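Local coordinates for gene product PA4716 (Pseudomonas aeruginosa, PDB 1U0K), which is of unproven function but probably acts as an isomerase, perhaps an epimerase, at residues K105-R110 and A120-G125; L164-L169 and T221-G226. All coordinates share one frame; numbering follows the deposited sequence.

Contact 1: K105-R110 and A120-G125; sequences KSVALR and AEMDQG
Arg110 brings the NE/NH2 side of its guanidinium over the flat of the Glu121 carboxylate, with Glu121 CB over one guanidinium face, at a hydrogen-bonded pair of an antiparallel beta hairpin formed by strands 106-114 and 117-129. The arginine binds side-on: NE reaches Glu121 OE2 at 3.2 Å and NH2 reaches OE1 at 3.0 Å, one nitrogen to each oxygen. The two planes stand 85° apart, and both oxygens are approached from above the carboxylate plane, so this salt bridge is bidentate without being coplanar. Arg110 NH1 has a second acid partner in Glu95. The Arg110 and Glu121 backbones exchange two hydrogen bonds.

On the other face of the hairpin, Leu109 and selenomethionine Met122 form the neighbouring non-hydrogen-bonded pair. They run side by side in the same direction, Leu109 CD2 lying 3.6 Å from Met122 CB. The Met122 chain bends at its last torsion (-81°) and carries CE to 3.9 Å from Val107 CG1, the two side chains crossing at a slant. Leu79 of helix 78-90 packs on all three of these side chains, so this face of the hairpin is covered by that helix.

Farther along, the strands part and water enters. One water joins the carbonyl oxygens of Ser106 and Asp123; a second accepts from Ala108 N and donates to the same Asp123 O. Asp123 OD1 closes an Asx turn by accepting from Gly125 N. Lys105 NZ, which also bonds to Thr162 O, meets Gln124 O at 2.7 Å, standing 44° out of the carbonyl plane.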
loop_
_atom_site.group_PDB
_atom_site.type_symbol
_atom_site.label_atom_id
_atom_site.label_comp_id
_atom_site.label_asym_id
_atom_site.label_seq_id
_atom_site.Cartn_x
_atom_site.Cartn_y
_atom_site.Cartn_z
ATOM N N LYS A 105 5.904 -12.446 -23.527
ATOM C CA LYS A 105 5.045 -13.486 -24.096
ATOM C C LYS A 105 3.555 -13.135 -24.161
ATOM O O LYS A 105 3.095 -12.136 -23.602
ATOM C CB LYS A 105 5.228 -14.803 -23.328
ATOM C CG LYS A 105 4.826 -14.758 -21.871
ATOM C CD LYS A 105 5.135 -16.091 -21.188
ATOM C CE LYS A 105 4.014 -16.541 -20.274
ATOM N NZ LYS A 105 4.296 -17.873 -19.661
ATOM N N SER A 106 2.827 -13.995 -24.863
ATOM C CA SER A 106 1.378 -13.950 -24.996
ATOM C C SER A 106 0.757 -14.946 -24.004
ATOM O O SER A 106 1.297 -16.028 -23.792
ATOM C CB SER A 106 1.020 -14.322 -26.440
ATOM O OG SER A 106 -0.372 -14.448 -26.626
ATOM N N VAL A 107 -0.372 -14.589 -23.392
ATOM C CA VAL A 107 -1.054 -15.468 -22.444
ATOM C C VAL A 107 -2.520 -15.630 -22.827
ATOM O O VAL A 107 -3.240 -14.655 -22.984
ATOM C CB VAL A 107 -0.987 -14.917 -21.002
ATOM C CG1 VAL A 107 -1.652 -15.865 -20.029
ATOM C CG2 VAL A 107 0.452 -14.645 -20.595
ATOM N N ALA A 108 -2.948 -16.873 -22.985
ATOM C CA ALA A 108 -4.332 -17.206 -23.251
ATOM C C ALA A 108 -5.110 -17.338 -21.941
ATOM O O ALA A 108 -4.661 -17.991 -20.997
ATOM C CB ALA A 108 -4.403 -18.509 -24.053
ATOM N N LEU A 109 -6.273 -16.698 -21.881
ATOM C CA LEU A 109 -7.150 -16.765 -20.717
ATOM C C LEU A 109 -8.568 -17.101 -21.116
ATOM O O LEU A 109 -8.963 -16.901 -22.259
ATOM C CB LEU A 109 -7.150 -15.439 -19.953
ATOM C CG LEU A 109 -5.811 -15.055 -19.322
ATOM C CD1 LEU A 109 -5.085 -14.059 -20.178
ATOM C CD2 LEU A 109 -6.007 -14.548 -17.899
ATOM N N ARG A 110 -9.313 -17.643 -20.167
ATOM C CA ARG A 110 -10.743 -17.849 -20.301
ATOM C C ARG A 110 -11.441 -17.325 -19.051
ATOM O O ARG A 110 -10.877 -17.324 -17.958
ATOM C CB ARG A 110 -11.054 -19.335 -20.518
ATOM C CG ARG A 110 -10.783 -20.226 -19.343
ATOM C CD ARG A 110 -11.070 -21.712 -19.618
ATOM N NE ARG A 110 -11.050 -22.502 -18.384
ATOM C CZ ARG A 110 -12.021 -22.516 -17.471
ATOM N NH1 ARG A 110 -13.131 -21.805 -17.633
ATOM N NH2 ARG A 110 -11.881 -23.258 -16.379
ATOM N N ALA A 120 -11.813 -16.946 -13.579
ATOM C CA ALA A 120 -10.872 -16.751 -14.661
ATOM C C ALA A 120 -9.701 -17.717 -14.539
ATOM O O ALA A 120 -9.280 -18.067 -13.438
ATOM C CB ALA A 120 -10.378 -15.318 -14.671
ATOM N N GLU A 121 -9.173 -18.130 -15.685
ATOM C CA GLU A 121 -8.053 -19.056 -15.741
ATOM C C GLU A 121 -7.088 -18.661 -16.841
ATOM O O GLU A 121 -7.488 -18.135 -17.874
ATOM C CB GLU A 121 -8.596 -20.452 -16.013
ATOM C CG GLU A 121 -7.581 -21.568 -16.044
ATOM C CD GLU A 121 -8.257 -22.872 -16.409
ATOM O OE1 GLU A 121 -8.971 -23.429 -15.550
ATOM O OE2 GLU A 121 -8.111 -23.319 -17.566
HETATM N N MSE A 122 -5.808 -18.927 -16.618
HETATM C CA MSE A 122 -4.777 -18.611 -17.585
HETATM C C MSE A 122 -3.881 -19.819 -17.826
HETATM O O MSE A 122 -3.717 -20.654 -16.939
HETATM C CB MSE A 122 -3.939 -17.441 -17.094
HETATM C CG MSE A 122 -3.081 -17.748 -15.879
HETATM SE SE MSE A 122 -2.415 -16.123 -15.059
HETATM C CE MSE A 122 -1.065 -15.814 -16.140
ATOM N N ASP A 123 -3.320 -19.888 -19.031
ATOM C CA ASP A 123 -2.311 -20.876 -19.399
ATOM C C ASP A 123 -0.938 -20.216 -19.350
ATOM O O ASP A 123 -0.609 -19.364 -20.173
ATOM C CB ASP A 123 -2.601 -21.419 -20.804
ATOM C CG ASP A 123 -1.669 -22.559 -21.210
ATOM O OD1 ASP A 123 -0.929 -23.096 -20.352
ATOM O OD2 ASP A 123 -1.619 -22.989 -22.381
ATOM N N GLN A 124 -0.146 -20.594 -18.348
ATOM C CA GLN A 124 1.183 -20.028 -18.158
ATOM C C GLN A 124 2.282 -20.730 -18.963
ATOM O O GLN A 124 3.438 -20.315 -18.928
ATOM C CB GLN A 124 1.546 -20.042 -16.674
ATOM C CG GLN A 124 0.575 -19.231 -15.818
ATOM C CD GLN A 124 1.137 -18.876 -14.456
ATOM O OE1 GLN A 124 2.144 -19.432 -14.024
ATOM N NE2 GLN A 124 0.488 -17.950 -13.778
ATOM N N GLY A 125 1.919 -21.780 -19.693
ATOM C CA GLY A 125 2.891 -22.551 -20.449
ATOM C C GLY A 125 3.662 -23.470 -19.526
ATOM O O GLY A 125 3.307 -23.638 -18.362
HETATM O O HOH W 1 1.679 -18.356 -21.877
HETATM O O HOH W 2 -0.931 -19.035 -22.790
#

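Contact 2: L164-L169 and T221-G226; sequences LPYLLL and TGSAAG
Tyr166 lies flat against the first turn of helix 222-234, one ring face turned to Ala224 and its hydroxyl extended to Ser223. The Ala224 methyl sits over the middle of the ring, with CB 3.7 Å from the ring centroid and only 11° off the ring normal, a well-centred CH-pi contact. Ser223 OG approaches quite differently: it lies at the ring edge, in the ring plane, and forms a 2.6 Å hydrogen bond with Tyr166 OH in which either hydroxyl could be the donor. The serine oxygen gets there because chi1 of 53° tucks OG between the backbone N and the carbonyl carbon. Thr221, at the N-cap position, adds its methyl: CG2 stands 3.2 Å from Tyr166 OH, while its own OG1 is held by Asp218 and Gln248. Leu164, just ahead of Tyr166 in the chain, touches the same serine, CD2 lying 3.9 Å from Ser223 OG.

A single water ties the backbones together, donating to Leu164 O at 2.6 Å and to Ser223 O at 2.8 Å. The contact joins the N-terminal turn of helix 222-234 to strand 166-170, whose Tyr166 also packs on Phe196 of the adjacent parallel strand.

The side chain of Ser223 lies about 6 Å from that of Glu48, the predicted active-site residue. The methyl over the ring and the bond to Ser223 probably limit how the tyrosine can tilt, and they give its buried hydroxyl a partner near that glutamate.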
loop_
_atom_site.group_PDB
_atom_site.type_symbol
_atom_site.label_atom_id
_atom_site.label_comp_id
_atom_site.label_asym_id
_atom_site.label_seq_id
_atom_site.Cartn_x
_atom_site.Cartn_y
_atom_site.Cartn_z
ATOM N N LEU A 164 8.522 -14.967 -14.423
ATOM C CA LEU A 164 9.230 -14.335 -13.324
ATOM C C LEU A 164 9.826 -15.443 -12.444
ATOM O O LEU A 164 9.081 -16.164 -11.788
ATOM C CB LEU A 164 8.254 -13.469 -12.517
ATOM C CG LEU A 164 8.795 -12.660 -11.337
ATOM C CD1 LEU A 164 9.865 -11.668 -11.765
ATOM C CD2 LEU A 164 7.642 -11.952 -10.647
ATOM N N PRO A 165 11.148 -15.586 -12.440
ATOM C CA PRO A 165 11.789 -16.686 -11.699
ATOM C C PRO A 165 11.774 -16.524 -10.179
ATOM O O PRO A 165 12.240 -15.516 -9.646
ATOM C CB PRO A 165 13.225 -16.676 -12.228
ATOM C CG PRO A 165 13.466 -15.278 -12.695
ATOM C CD PRO A 165 12.142 -14.745 -13.129
ATOM N N TYR A 166 11.244 -17.534 -9.495
ATOM C CA TYR A 166 11.267 -17.607 -8.041
ATOM C C TYR A 166 12.232 -18.684 -7.601
ATOM O O TYR A 166 12.270 -19.744 -8.193
ATOM C CB TYR A 166 9.889 -17.967 -7.504
ATOM C CG TYR A 166 8.877 -16.860 -7.640
ATOM C CD1 TYR A 166 8.173 -16.685 -8.825
ATOM C CD2 TYR A 166 8.637 -15.984 -6.589
ATOM C CE1 TYR A 166 7.235 -15.670 -8.959
ATOM C CE2 TYR A 166 7.700 -14.960 -6.712
ATOM C CZ TYR A 166 7.011 -14.809 -7.901
ATOM O OH TYR A 166 6.089 -13.797 -8.033
ATOM N N LEU A 167 13.012 -18.403 -6.569
ATOM C CA LEU A 167 13.682 -19.459 -5.818
ATOM C C LEU A 167 12.620 -20.037 -4.897
ATOM O O LEU A 167 12.167 -19.378 -3.981
ATOM C CB LEU A 167 14.837 -18.878 -5.001
ATOM C CG LEU A 167 16.027 -19.744 -4.551
ATOM C CD1 LEU A 167 16.473 -19.364 -3.137
ATOM C CD2 LEU A 167 15.795 -21.246 -4.692
ATOM N N LEU A 168 12.193 -21.266 -5.173
ATOM C CA LEU A 168 11.285 -21.977 -4.290
ATOM C C LEU A 168 12.123 -22.623 -3.188
ATOM O O LEU A 168 13.068 -23.356 -3.476
ATOM C CB LEU A 168 10.492 -23.031 -5.064
ATOM C CG LEU A 168 9.742 -22.546 -6.306
ATOM C CD1 LEU A 168 8.931 -23.682 -6.899
ATOM C CD2 LEU A 168 8.834 -21.356 -5.976
ATOM N N LEU A 169 11.794 -22.293 -1.943
ATOM C CA LEU A 169 12.550 -22.732 -0.776
ATOM C C LEU A 169 11.652 -23.587 0.104
ATOM O O LEU A 169 10.908 -23.049 0.907
ATOM C CB LEU A 169 13.039 -21.516 0.016
ATOM C CG LEU A 169 14.105 -21.817 1.070
ATOM C CD1 LEU A 169 15.418 -22.218 0.414
ATOM C CD2 LEU A 169 14.292 -20.625 1.985
ATOM N N THR A 221 -0.051 -15.003 -4.972
ATOM C CA THR A 221 0.876 -14.672 -6.048
ATOM C C THR A 221 0.701 -15.615 -7.238
ATOM O O THR A 221 1.228 -16.726 -7.241
ATOM C CB THR A 221 2.319 -14.752 -5.504
ATOM O OG1 THR A 221 2.425 -13.980 -4.296
ATOM C CG2 THR A 221 3.322 -14.114 -6.442
ATOM N N GLY A 222 -0.032 -15.168 -8.252
ATOM C CA GLY A 222 -0.277 -15.985 -9.430
ATOM C C GLY A 222 0.984 -16.318 -10.211
ATOM O O GLY A 222 1.064 -17.377 -10.851
ATOM N N SER A 223 1.975 -15.430 -10.154
ATOM C CA SER A 223 3.223 -15.618 -10.891
ATOM C C SER A 223 4.094 -16.712 -10.257
ATOM O O SER A 223 4.943 -17.287 -10.943
ATOM C CB SER A 223 4.004 -14.304 -11.028
ATOM O OG SER A 223 4.211 -13.673 -9.775
ATOM N N ALA A 224 3.882 -16.970 -8.965
ATOM C CA ALA A 224 4.558 -18.063 -8.240
ATOM C C ALA A 224 3.734 -19.347 -8.232
ATOM O O ALA A 224 4.287 -20.438 -8.071
ATOM C CB ALA A 224 4.856 -17.651 -6.802
ATOM N N ALA A 225 2.421 -19.226 -8.401
ATOM C CA ALA A 225 1.522 -20.366 -8.343
ATOM C C ALA A 225 1.839 -21.376 -9.438
ATOM O O ALA A 225 1.790 -22.583 -9.202
ATOM C CB ALA A 225 0.073 -19.901 -8.447
ATOM N N GLY A 226 2.154 -20.882 -10.630
ATOM C CA GLY A 226 2.530 -21.738 -11.737
ATOM C C GLY A 226 3.773 -22.546 -11.412
ATOM O O GLY A 226 3.711 -23.774 -11.407
HETATM O O HOH W 3 6.944 -17.268 -12.844
#

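Overall arrangement
From the N terminus, the chain first closes contact 1 over nine intervening residues, most of them strand, as strand 106-114 turns back into strand 117-129. Contact 2 opens later: from strand 166-170 the chain passes through two helices and strands 196-201 and 206-208 before helix 222-234 returns to it. The loops follow in series, neither crossing nor enclosing the other, with centres about 16 Å apart. They nevertheless meet: Gln124 NE2 lies 3.0 Å from Gly222 O, a probable hydrogen bond, while its OE1 is hydrogen-bonded to Thr162 OG1. Helix 222-234 thus touches both strands, consistent with a two-lobed fold as in diaminopimelate epimerase, whose active site lies between the lobes.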